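Local coordinates for protein lactate racemase (Thermoanaerobacterium thermosaccharolyticum, PDB 2YJG) that interconverts the D- and L-isomers of lactate, using a nickel pincer cofactor derived from nicotinic acid mononucleotide, at residues V272-A277 and E304-D309; R21-L26 and K411-P416; S138-L143 and E154-A159; K184-G189 and Y226-A231. All blocks are in the same frame, centred on the assembly; numbering follows the deposited sequence.

In the fold
The four contacts fall into two pairs, on opposite sides of the chain's centre. Contacts 1 and 2, with centres 10 Å apart, touch each other; contact 2 ties residues 21-26, near the start of the chain, to 411-416 near its end, so the other three contacts lie in the sequence between its two segments. Contacts 3 and 4, with centres 12 Å apart, meet through Ile155, whose CD1 is 3.6 Å from Ala231 CB. Contact 4 carries Lys184, the residue that by similarity binds the nickel cofactor covalently, and its nearest atoms are about 17 Å from those of contact 1 and about 20 Å from those of contact 2.

Contact 1: V272-A277 and E304-D309; sequences VNAKPA and EAACKD
Ala277 O accepts the shortest bond of this contact, from Lys308 N at 2.8 Å. The N-H points almost straight at the oxygen (170°), yet the donor stands above the carbonyl plane. Cys307 CA also approaches Ala277 O, at 3.3 Å, as a CA-H...O contact, so two neighbouring residues grip one carbonyl. The N-H of the same residue, Ala277, donates to Ala306 O at 3.1 Å between N and O, and Pro276 CA adds a second CA-H...O contact to that acceptor. Together the two backbone bonds make Ala277 and Cys307 a parallel bridge, formed directly where helix 293-305 ends: Ala306 is the first residue to leave helical geometry, and the chain turns a corner at Asp309. Beside the bridge, Ala274 CB meets Ala306 CB at 3.8 Å, a small apolar contact between strand 271-277 and the helix exit, close to Leu26 and Ile415. Lys308 lies along the other segment. With CG anti to its carbonyl carbon (chi1 -71°) and the chain extended beyond, its methylenes run past the Pro276 carbonyl, CE coming to 3.4 Å from Pro276 O. Its ammonium continues to a salt bridge with Asp278, just after the first segment.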
loop_
_atom_site.group_PDB
_atom_site.type_symbol
_atom_site.label_atom_id
_atom_site.label_comp_id
_atom_site.label_asym_id
_atom_site.label_seq_id
_atom_site.Cartn_x
_atom_site.Cartn_y
_atom_site.Cartn_z
ATOM N N VAL A 272 8.710 29.463 -27.762
ATOM C CA VAL A 272 7.964 30.343 -28.670
ATOM C C VAL A 272 8.679 31.675 -28.735
ATOM O O VAL A 272 9.297 32.113 -27.758
ATOM C CB VAL A 272 6.515 30.515 -28.212
ATOM C CG1 VAL A 272 5.813 29.161 -28.211
ATOM C CG2 VAL A 272 6.469 31.224 -26.809
ATOM N N ASN A 273 8.635 32.312 -29.901
ATOM C CA ASN A 273 9.356 33.541 -30.139
ATOM C C ASN A 273 8.387 34.707 -30.103
ATOM O O ASN A 273 7.429 34.743 -30.907
ATOM C CB ASN A 273 10.083 33.444 -31.505
ATOM C CG ASN A 273 11.045 32.255 -31.580
ATOM O OD1 ASN A 273 10.852 31.312 -32.366
ATOM N ND2 ASN A 273 12.073 32.293 -30.768
ATOM N N ALA A 274 8.580 35.635 -29.173
ATOM C CA ALA A 274 7.655 36.749 -28.973
ATOM C C ALA A 274 8.232 38.120 -29.361
ATOM O O ALA A 274 9.319 38.473 -28.943
ATOM C CB ALA A 274 7.228 36.787 -27.458
ATOM N N LYS A 275 7.508 38.899 -30.159
ATOM C CA LYS A 275 7.746 40.329 -30.301
ATOM C C LYS A 275 7.008 41.022 -29.156
ATOM O O LYS A 275 5.761 40.975 -29.077
ATOM C CB LYS A 275 7.258 40.873 -31.657
ATOM C CG LYS A 275 7.060 42.405 -31.625
ATOM C CD LYS A 275 7.015 43.070 -33.047
ATOM C CE LYS A 275 6.970 44.628 -32.908
ATOM N NZ LYS A 275 6.641 45.296 -34.203
ATOM N N PRO A 276 7.743 41.691 -28.267
ATOM C CA PRO A 276 6.967 42.140 -27.111
ATOM C C PRO A 276 5.832 43.130 -27.446
ATOM O O PRO A 276 5.947 43.984 -28.364
ATOM C CB PRO A 276 8.007 42.718 -26.157
ATOM C CG PRO A 276 9.386 42.272 -26.699
ATOM C CD PRO A 276 9.177 42.038 -28.184
ATOM N N ALA A 277 4.727 42.969 -26.717
ATOM C CA ALA A 277 3.501 43.688 -26.975
ATOM C C ALA A 277 3.084 44.430 -25.734
ATOM O O ALA A 277 3.528 44.150 -24.605
ATOM C CB ALA A 277 2.388 42.738 -27.379
ATOM N N GLU A 304 5.308 38.044 -18.765
ATOM C CA GLU A 304 6.312 39.036 -18.533
ATOM C C GLU A 304 7.288 39.104 -19.708
ATOM O O GLU A 304 7.628 40.184 -20.148
ATOM C CB GLU A 304 7.121 38.634 -17.292
ATOM C CG GLU A 304 8.227 39.594 -16.841
ATOM C CD GLU A 304 9.034 38.984 -15.671
ATOM O OE1 GLU A 304 9.083 37.757 -15.566
ATOM O OE2 GLU A 304 9.653 39.729 -14.876
ATOM N N ALA A 305 7.751 37.946 -20.150
ATOM C CA ALA A 305 8.692 37.809 -21.217
ATOM C C ALA A 305 8.148 38.279 -22.587
ATOM O O ALA A 305 8.942 38.702 -23.428
ATOM C CB ALA A 305 9.170 36.388 -21.277
ATOM N N ALA A 306 6.830 38.271 -22.771
ATOM C CA ALA A 306 6.196 38.751 -24.016
ATOM C C ALA A 306 5.590 40.111 -23.937
ATOM O O ALA A 306 4.899 40.520 -24.896
ATOM C CB ALA A 306 5.097 37.761 -24.470
ATOM N N CYS A 307 5.794 40.813 -22.815
ATOM C CA CYS A 307 5.170 42.089 -22.573
ATOM C C CYS A 307 6.241 43.202 -22.563
ATOM O O CYS A 307 7.359 43.011 -22.074
ATOM C CB CYS A 307 4.437 42.012 -21.244
ATOM S SG CYS A 307 3.237 43.237 -20.949
ATOM N N LYS A 308 5.915 44.341 -23.166
ATOM C CA LYS A 308 6.712 45.538 -23.041
ATOM C C LYS A 308 6.671 46.073 -21.590
ATOM O O LYS A 308 5.677 45.931 -20.874
ATOM C CB LYS A 308 6.161 46.617 -23.991
ATOM C CG LYS A 308 6.397 46.359 -25.476
ATOM C CD LYS A 308 5.934 47.603 -26.248
ATOM C CE LYS A 308 5.437 47.269 -27.648
ATOM N NZ LYS A 308 4.739 48.452 -28.317
ATOM N N ASP A 309 7.754 46.720 -21.178
ATOM C CA ASP A 309 7.826 47.387 -19.890
ATOM C C ASP A 309 6.676 48.307 -19.745
ATOM O O ASP A 309 6.341 49.099 -20.659
ATOM C CB ASP A 309 9.123 48.198 -19.728
ATOM C CG ASP A 309 10.394 47.371 -20.042
ATOM O OD1 ASP A 309 10.568 46.248 -19.478
ATOM O OD2 ASP A 309 11.221 47.841 -20.884
#

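Contact 2: R21-L26 and K411-P416; sequences RIQGIL and KINVIP
The guanidinium of Arg21 has the methyl CD1 of Ile412 over one face, 3.9 Å above the plane and displaced toward the rim; the nearest guanidinium atom, Arg21 NH2, is 4.0 Å from Ile412 CD1. The arginine chain bends at both chi2 and chi3, which folds the flat group back over the isoleucine, while NH1 forms a salt bridge with Glu403 and NH2 bonds to Ser410 O. The two strands pair in the parallel sense. Gln23 N donates to Ile412 O at 2.8 Å from above the carbonyl plane, whereas Val414 N reaches Gly24 O at 2.9 Å almost linearly (178°) and Leu26 N reaches Val414 O at 2.7 Å. The bond from Ile412 N to Arg21 O is weak, being bent to 127°. Gly24 N, buried here, finds no polar partner. Ile25 and Val414 lie side by side and point the same way, CG1 of Ile25 being 4.1 Å from CB of Val414; Ile25 CG2 meets Pro416 CG crosswise at 4.0 Å. Ile4 packs on both Ile25 and Val414. Strand 22-25 is thus the edge strand, within this chain, of the parallel sheet whose next strands are 412-415 and 279-283: an N-terminal piece of the chain completes a sheet otherwise built from the C-terminal part, its strand interrupted at Gln23, where the chain turns a corner.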
loop_
_atom_site.group_PDB
_atom_site.type_symbol
_atom_site.label_atom_id
_atom_site.label_comp_id
_atom_site.label_asym_id
_atom_site.label_seq_id
_atom_site.Cartn_x
_atom_site.Cartn_y
_atom_site.Cartn_z
ATOM N N ARG A 21 -6.118 43.026 -33.876
ATOM C CA ARG A 21 -5.554 43.240 -32.533
ATOM C C ARG A 21 -4.435 42.272 -32.104
ATOM O O ARG A 21 -3.846 42.497 -31.049
ATOM C CB ARG A 21 -6.666 43.192 -31.465
ATOM C CG ARG A 21 -7.784 44.276 -31.610
ATOM C CD ARG A 21 -7.269 45.710 -31.473
ATOM N NE ARG A 21 -6.527 45.952 -30.241
ATOM C CZ ARG A 21 -7.078 46.090 -29.040
ATOM N NH1 ARG A 21 -8.405 46.015 -28.887
ATOM N NH2 ARG A 21 -6.294 46.287 -27.979
ATOM N N ILE A 22 -4.106 41.242 -32.922
ATOM C CA ILE A 22 -3.220 40.161 -32.514
ATOM C C ILE A 22 -1.842 40.321 -33.082
ATOM O O ILE A 22 -1.661 40.391 -34.310
ATOM C CB ILE A 22 -3.782 38.787 -32.915
ATOM C CG1 ILE A 22 -5.123 38.548 -32.223
ATOM C CG2 ILE A 22 -2.783 37.626 -32.555
ATOM C CD1 ILE A 22 -5.837 37.293 -32.673
ATOM N N GLN A 23 -0.854 40.364 -32.205
ATOM C CA GLN A 23 0.500 40.334 -32.629
ATOM C C GLN A 23 0.732 38.932 -33.138
ATOM O O GLN A 23 0.866 38.682 -34.368
ATOM C CB GLN A 23 1.457 40.752 -31.496
ATOM C CG GLN A 23 2.886 40.951 -31.934
ATOM C CD GLN A 23 3.101 42.152 -32.798
ATOM O OE1 GLN A 23 2.866 43.281 -32.381
ATOM N NE2 GLN A 23 3.553 41.917 -34.052
ATOM N N GLY A 24 0.752 37.989 -32.214
ATOM C CA GLY A 24 0.975 36.612 -32.522
ATOM C C GLY A 24 0.200 35.762 -31.501
ATOM O O GLY A 24 -0.133 36.238 -30.405
ATOM N N ILE A 25 -0.059 34.520 -31.869
ATOM C CA ILE A 25 -0.684 33.545 -30.956
ATOM C C ILE A 25 0.398 32.533 -30.742
ATOM O O ILE A 25 0.789 31.802 -31.663
ATOM C CB ILE A 25 -1.963 32.894 -31.513
ATOM C CG1 ILE A 25 -3.064 33.927 -31.778
ATOM C CG2 ILE A 25 -2.464 31.801 -30.572
ATOM C CD1 ILE A 25 -4.442 33.291 -32.359
ATOM N N LEU A 26 0.970 32.518 -29.549
ATOM C CA LEU A 26 2.219 31.756 -29.353
ATOM C C LEU A 26 1.905 30.461 -28.627
ATOM O O LEU A 26 1.512 30.494 -27.470
ATOM C CB LEU A 26 3.176 32.568 -28.518
ATOM C CG LEU A 26 3.396 33.989 -29.004
ATOM C CD1 LEU A 26 4.342 34.701 -28.064
ATOM C CD2 LEU A 26 4.006 33.905 -30.481
ATOM N N LYS A 411 -1.546 46.121 -30.227
ATOM C CA LYS A 411 -1.498 44.683 -30.602
ATOM C C LYS A 411 -1.194 43.826 -29.356
ATOM O O LYS A 411 -0.540 44.276 -28.443
ATOM C CB LYS A 411 -0.569 44.360 -31.788
ATOM C CG LYS A 411 -1.193 44.698 -33.178
ATOM C CD LYS A 411 -0.834 43.729 -34.291
ATOM C CE LYS A 411 -0.049 44.400 -35.408
ATOM N NZ LYS A 411 0.141 43.683 -36.695
ATOM N N ILE A 412 -1.697 42.599 -29.346
ATOM C CA ILE A 412 -1.790 41.773 -28.172
ATOM C C ILE A 412 -1.127 40.485 -28.482
ATOM O O ILE A 412 -1.401 39.852 -29.528
ATOM C CB ILE A 412 -3.276 41.424 -27.832
ATOM C CG1 ILE A 412 -4.107 42.672 -27.594
ATOM C CG2 ILE A 412 -3.397 40.488 -26.604
ATOM C CD1 ILE A 412 -5.628 42.400 -27.692
ATOM N N ASN A 413 -0.276 40.041 -27.575
ATOM C CA ASN A 413 0.280 38.728 -27.679
ATOM C C ASN A 413 -0.658 37.746 -26.987
ATOM O O ASN A 413 -1.011 37.973 -25.846
ATOM C CB ASN A 413 1.679 38.669 -27.031
ATOM C CG ASN A 413 2.829 39.066 -27.967
ATOM O OD1 ASN A 413 3.901 39.519 -27.504
ATOM N ND2 ASN A 413 2.662 38.828 -29.249
ATOM N N VAL A 414 -1.007 36.624 -27.620
ATOM C CA VAL A 414 -1.850 35.576 -26.991
ATOM C C VAL A 414 -1.059 34.329 -26.779
ATOM O O VAL A 414 -0.545 33.738 -27.727
ATOM C CB VAL A 414 -3.127 35.240 -27.853
ATOM C CG1 VAL A 414 -4.008 34.163 -27.136
ATOM C CG2 VAL A 414 -3.942 36.536 -28.105
ATOM N N ILE A 415 -0.923 33.906 -25.522
ATOM C CA ILE A 415 -0.170 32.722 -25.202
ATOM C C ILE A 415 -1.180 31.815 -24.495
ATOM O O ILE A 415 -1.347 31.926 -23.271
ATOM C CB ILE A 415 0.966 33.018 -24.224
ATOM C CG1 ILE A 415 1.789 34.254 -24.687
ATOM C CG2 ILE A 415 1.826 31.752 -24.046
ATOM C CD1 ILE A 415 3.050 34.547 -23.830
ATOM N N PRO A 416 -1.864 30.938 -25.249
ATOM C CA PRO A 416 -3.013 30.280 -24.615
ATOM C C PRO A 416 -2.693 29.418 -23.390
ATOM O O PRO A 416 -3.497 29.382 -22.462
ATOM C CB PRO A 416 -3.651 29.442 -25.729
ATOM C CG PRO A 416 -2.942 29.893 -27.058
ATOM C CD PRO A 416 -1.717 30.641 -26.695
#

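Contact 3: S138-L143 and E154-A159; sequences SENMEL and EINKLA
Asn140 and Asn156 bring their side-chain amides together with the planes nearly perpendicular, 89° apart; Asn140 ND2 is 3.1 Å from Asn156 OD1. Both side chains place CG anti to the backbone N (chi1 near -160° in each), which lets their ends converge although neither CB is aimed at the opposite segment. Asn156 occupies the N-cap of helix 157-161: its OD1 accepts from Leu158 N at 3.1 Å, in the carbonyl plane and on a lone pair, while its ND2 donates to His133. An alanine in place of Asn156 is likely to leave Leu158 N without its cap and His133 without this donor. Glu142 and Lys157 cross at about a right angle, the carboxylate oxygen OE1 of Glu142 lying 3.2 Å from CG of Lys157, so the glutamate meets the lysine's methylenes; the charged ends remain 6.1 Å apart, from Glu142 OE1 to Lys157 NZ. On the other side of the strands, Met141, bent at chi2, brings SD to 4.0 Å from Asn156 N. The backbone supplies the frame: Glu142 and Ile155 form a hydrogen-bonded antiparallel pair, with Glu142 N donating to Ile155 O at 2.8 Å, and Lys157 N binds Asn140 O at 2.8 Å with a nearly straight N-H (174°). These bonds mark the open end of a beta hairpin, strands 141-146 and 152-156, whose second strand runs directly into a capped helix.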
loop_
_atom_site.group_PDB
_atom_site.type_symbol
_atom_site.label_atom_id
_atom_site.label_comp_id
_atom_site.label_asym_id
_atom_site.label_seq_id
_atom_site.Cartn_x
_atom_site.Cartn_y
_atom_site.Cartn_z
ATOM N N SER A 138 16.349 14.895 10.627
ATOM C CA SER A 138 17.790 15.073 10.558
ATOM C C SER A 138 18.573 13.795 10.739
ATOM O O SER A 138 19.658 13.666 10.184
ATOM C CB SER A 138 18.224 16.079 11.619
ATOM O OG SER A 138 17.214 17.072 11.754
ATOM N N GLU A 139 18.013 12.856 11.498
ATOM C CA GLU A 139 18.647 11.578 11.791
ATOM C C GLU A 139 18.825 10.746 10.535
ATOM O O GLU A 139 19.792 9.953 10.423
ATOM C CB GLU A 139 17.795 10.791 12.802
ATOM C CG GLU A 139 18.438 9.496 13.369
ATOM C CD GLU A 139 17.419 8.617 14.124
ATOM O OE1 GLU A 139 16.396 9.162 14.630
ATOM O OE2 GLU A 139 17.630 7.388 14.183
ATOM N N ASN A 140 17.898 10.909 9.589
ATOM C CA ASN A 140 18.040 10.236 8.303
ATOM C C ASN A 140 18.758 11.006 7.176
ATOM O O ASN A 140 18.806 10.530 6.029
ATOM C CB ASN A 140 16.677 9.802 7.805
ATOM C CG ASN A 140 16.786 8.740 6.770
ATOM O OD1 ASN A 140 17.638 7.841 6.877
ATOM N ND2 ASN A 140 15.939 8.828 5.730
ATOM N N MET A 141 19.320 12.168 7.510
ATOM C CA MET A 141 20.102 13.006 6.587
ATOM C C MET A 141 21.581 12.841 6.856
ATOM O O MET A 141 21.957 12.633 8.012
ATOM C CB MET A 141 19.797 14.502 6.799
ATOM C CG MET A 141 18.360 14.929 6.641
ATOM S SD MET A 141 17.818 14.806 4.934
ATOM C CE MET A 141 16.190 15.333 5.132
ATOM N N GLU A 142 22.409 12.969 5.818
ATOM C CA GLU A 142 23.858 12.997 5.968
ATOM C C GLU A 142 24.495 14.179 5.245
ATOM O O GLU A 142 24.241 14.420 4.071
ATOM C CB GLU A 142 24.462 11.721 5.428
ATOM C CG GLU A 142 25.922 11.535 5.727
ATOM C CD GLU A 142 26.381 10.095 5.471
ATOM O OE1 GLU A 142 25.611 9.165 5.779
ATOM O OE2 GLU A 142 27.492 9.909 4.943
ATOM N N LEU A 143 25.349 14.915 5.953
ATOM C CA LEU A 143 26.173 15.933 5.315
ATOM C C LEU A 143 27.136 15.246 4.378
ATOM O O LEU A 143 27.871 14.318 4.792
ATOM C CB LEU A 143 26.907 16.766 6.381
ATOM C CG LEU A 143 27.898 17.839 5.921
ATOM C CD1 LEU A 143 27.238 18.925 4.993
ATOM C CD2 LEU A 143 28.523 18.466 7.167
ATOM N N GLU A 154 23.083 18.334 2.545
ATOM C CA GLU A 154 22.657 17.200 3.378
ATOM C C GLU A 154 21.626 16.451 2.584
ATOM O O GLU A 154 20.650 17.069 2.136
ATOM C CB GLU A 154 22.052 17.706 4.688
ATOM C CG GLU A 154 23.032 18.707 5.369
ATOM C CD GLU A 154 22.441 19.569 6.450
ATOM O OE1 GLU A 154 21.235 19.898 6.413
ATOM O OE2 GLU A 154 23.236 19.945 7.358
ATOM N N ILE A 155 21.851 15.162 2.358
ATOM C CA ILE A 155 20.844 14.346 1.663
ATOM C C ILE A 155 20.455 13.069 2.439
ATOM O O ILE A 155 21.138 12.680 3.389
ATOM C CB ILE A 155 21.199 14.091 0.221
ATOM C CG1 ILE A 155 22.489 13.269 0.045
ATOM C CG2 ILE A 155 21.380 15.447 -0.539
ATOM C CD1 ILE A 155 22.625 12.637 -1.305
ATOM N N ASN A 156 19.352 12.448 2.038
ATOM C CA ASN A 156 18.912 11.174 2.641
ATOM C C ASN A 156 20.035 10.114 2.665
ATOM O O ASN A 156 20.669 9.793 1.618
ATOM C CB ASN A 156 17.719 10.639 1.857
ATOM C CG ASN A 156 16.883 9.642 2.621
ATOM O OD1 ASN A 156 17.332 8.525 2.934
ATOM N ND2 ASN A 156 15.639 10.010 2.878
ATOM N N LYS A 157 20.254 9.575 3.869
ATOM C CA LYS A 157 21.297 8.560 4.114
ATOM C C LYS A 157 21.208 7.305 3.246
ATOM O O LYS A 157 22.203 6.729 2.868
ATOM C CB LYS A 157 21.246 8.106 5.595
ATOM C CG LYS A 157 22.655 8.044 6.224
ATOM C CD LYS A 157 22.652 7.998 7.787
ATOM C CE LYS A 157 21.656 6.975 8.358
ATOM N NZ LYS A 157 21.689 6.882 9.890
ATOM N N LEU A 158 20.000 6.861 3.002
ATOM C CA LEU A 158 19.776 5.704 2.140
ATOM C C LEU A 158 20.421 5.888 0.797
ATOM O O LEU A 158 21.028 4.982 0.258
ATOM C CB LEU A 158 18.278 5.532 1.964
ATOM C CG LEU A 158 17.855 4.175 1.420
ATOM C CD1 LEU A 158 18.078 3.081 2.502
ATOM C CD2 LEU A 158 16.390 4.286 1.042
ATOM N N ALA A 159 20.267 7.090 0.235
ATOM C CA ALA A 159 20.892 7.426 -1.042
ATOM C C ALA A 159 22.426 7.364 -1.002
ATOM O O ALA A 159 23.066 6.879 -1.939
ATOM C CB ALA A 159 20.419 8.809 -1.473
#

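Contact 4: K184-G189 and Y226-A231; sequences KSILPG and YAAKKA. With EDO (1,2-ethanediol), chain F.
Ile186 holds CG1 anti to its carbonyl carbon (chi1 -50°) and turns CD1 back at chi2 -66°, which spreads its three outer carbons over Ala227 and Ala228 of helix 219-230 and over Ala231. CD1 of Ile186 comes to 3.9 Å from Ala231 CB, while its CG1 rests on the methyl of Ala228 and its CG2 on that of Ala227. Leu187, with CG on the far side from its own N (chi1 178°), adds a second contact: its CB is 3.9 Å from Ala227 CB, and CD2 lies against the same methyl. An alanine at Ile186 would probably open a gap over Ala228 and Ala231 and leave the loop less firmly seated on helix 219-230. Ile155, Ile69 and Leu165 also pack against Ile186, so this loop residue is clamped between the helix, the hairpin strand 152-156 and the main sheet of the N-terminal domain. The loop itself contains a cis peptide before Pro188, and Gly189 N returns to Lys184 O at 3.0 Å. Lys184 NZ donates to O1 of a 1,2-ethanediol, probably from the crystallisation liquor, at 2.7 Å. No hydrogen bond links the two segments: the side-chain contacts are apolar, methyls and methylenes packed together, with Ile186 CG2 also against the Ala227 carbonyl. This van der Waals seat holds one side of the loop, while Lys184, which by similarity binds the nickel cofactor covalently, points away from the helix.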
loop_
_atom_site.group_PDB
_atom_site.type_symbol
_atom_site.label_atom_id
_atom_site.label_comp_id
_atom_site.label_asym_id
_atom_site.label_seq_id
_atom_site.Cartn_x
_atom_site.Cartn_y
_atom_site.Cartn_z
ATOM N N LYS A 184 17.349 17.367 -10.092
ATOM C CA LYS A 184 16.315 17.736 -9.098
ATOM C C LYS A 184 15.816 16.588 -8.221
ATOM O O LYS A 184 15.204 16.805 -7.148
ATOM C CB LYS A 184 15.117 18.464 -9.746
ATOM C CG LYS A 184 15.343 19.944 -9.894
ATOM C CD LYS A 184 14.076 20.775 -10.221
ATOM C CE LYS A 184 13.263 21.065 -8.991
ATOM N NZ LYS A 184 12.170 21.972 -9.357
ATOM N N SER A 185 16.045 15.367 -8.668
ATOM C CA SER A 185 15.800 14.205 -7.805
ATOM C C SER A 185 16.684 14.260 -6.529
ATOM O O SER A 185 16.335 13.643 -5.527
ATOM C CB SER A 185 16.014 12.905 -8.578
ATOM O OG SER A 185 15.058 12.789 -9.622
ATOM N N ILE A 186 17.838 14.932 -6.591
ATOM C CA ILE A 186 18.712 15.062 -5.450
ATOM C C ILE A 186 18.411 16.329 -4.666
ATOM O O ILE A 186 18.090 16.239 -3.496
ATOM C CB ILE A 186 20.188 15.035 -5.819
ATOM C CG1 ILE A 186 20.478 13.833 -6.727
ATOM C CG2 ILE A 186 21.064 15.171 -4.554
ATOM C CD1 ILE A 186 20.305 12.418 -6.074
ATOM N N LEU A 187 18.492 17.494 -5.318
ATOM C CA LEU A 187 18.224 18.758 -4.654
ATOM C C LEU A 187 17.198 19.493 -5.537
ATOM O O LEU A 187 17.510 19.873 -6.654
ATOM C CB LEU A 187 19.521 19.557 -4.511
ATOM C CG LEU A 187 19.488 20.950 -3.883
ATOM C CD1 LEU A 187 19.025 20.912 -2.438
ATOM C CD2 LEU A 187 20.841 21.699 -4.035
ATOM N N PRO A 188 15.945 19.640 -5.063
ATOM C CA PRO A 188 15.508 19.405 -3.704
ATOM C C PRO A 188 15.065 17.994 -3.284
ATOM O O PRO A 188 14.799 17.772 -2.091
ATOM C CB PRO A 188 14.348 20.376 -3.576
ATOM C CG PRO A 188 13.692 20.387 -5.036
ATOM C CD PRO A 188 14.831 20.042 -5.957
ATOM N N GLY A 189 14.936 17.057 -4.212
ATOM C CA GLY A 189 14.093 15.895 -4.000
ATOM C C GLY A 189 14.332 15.059 -2.750
ATOM O O GLY A 189 13.365 14.632 -2.078
ATOM N N TYR A 226 25.924 20.092 -8.887
ATOM C CA TYR A 226 26.989 19.683 -7.975
ATOM C C TYR A 226 26.492 18.713 -6.941
ATOM O O TYR A 226 27.167 17.683 -6.684
ATOM C CB TYR A 226 27.594 20.879 -7.312
ATOM C CG TYR A 226 28.757 20.569 -6.422
ATOM C CD1 TYR A 226 28.585 20.215 -5.069
ATOM C CD2 TYR A 226 30.053 20.731 -6.899
ATOM C CE1 TYR A 226 29.704 20.008 -4.245
ATOM C CE2 TYR A 226 31.142 20.537 -6.092
ATOM C CZ TYR A 226 30.976 20.164 -4.788
ATOM O OH TYR A 226 32.142 19.961 -4.065
ATOM N N ALA A 227 25.312 18.997 -6.354
ATOM C CA ALA A 227 24.615 18.063 -5.432
ATOM C C ALA A 227 24.465 16.691 -6.020
ATOM O O ALA A 227 24.715 15.692 -5.323
ATOM C CB ALA A 227 23.219 18.599 -5.004
ATOM N N ALA A 228 24.048 16.604 -7.284
ATOM C CA ALA A 228 23.841 15.283 -7.922
ATOM C C ALA A 228 25.171 14.525 -8.068
ATOM O O ALA A 228 25.260 13.295 -7.807
ATOM C CB ALA A 228 23.153 15.438 -9.280
ATOM N N LYS A 229 26.210 15.248 -8.513
ATOM C CA LYS A 229 27.573 14.684 -8.590
ATOM C C LYS A 229 28.078 14.134 -7.267
ATOM O O LYS A 229 28.559 12.976 -7.216
ATOM C CB LYS A 229 28.601 15.701 -9.140
ATOM C CG LYS A 229 28.198 16.292 -10.454
ATOM C CD LYS A 229 29.357 16.479 -11.459
ATOM C CE LYS A 229 30.350 17.570 -11.031
ATOM N NZ LYS A 229 31.012 18.230 -12.250
ATOM N N LYS A 230 27.924 14.921 -6.201
ATOM C CA LYS A 230 28.375 14.551 -4.869
ATOM C C LYS A 230 27.568 13.390 -4.302
ATOM O O LYS A 230 28.051 12.690 -3.416
ATOM C CB LYS A 230 28.216 15.692 -3.849
ATOM C CG LYS A 230 29.204 16.860 -3.885
ATOM C CD LYS A 230 30.661 16.421 -3.794
ATOM C CE LYS A 230 31.268 16.462 -2.406
ATOM N NZ LYS A 230 32.747 16.404 -2.559
ATOM N N ALA A 231 26.323 13.256 -4.759
ATOM C CA ALA A 231 25.472 12.111 -4.413
ATOM C C ALA A 231 25.777 10.837 -5.170
ATOM O O ALA A 231 25.114 9.821 -4.890
ATOM C CB ALA A 231 23.995 12.481 -4.669
HETATM C C1 EDO F . 9.677 23.208 -6.685
HETATM O O1 EDO F . 10.812 22.453 -7.125
HETATM C C2 EDO F . 9.922 24.689 -6.859
HETATM O O2 EDO F . 9.682 25.333 -5.605
#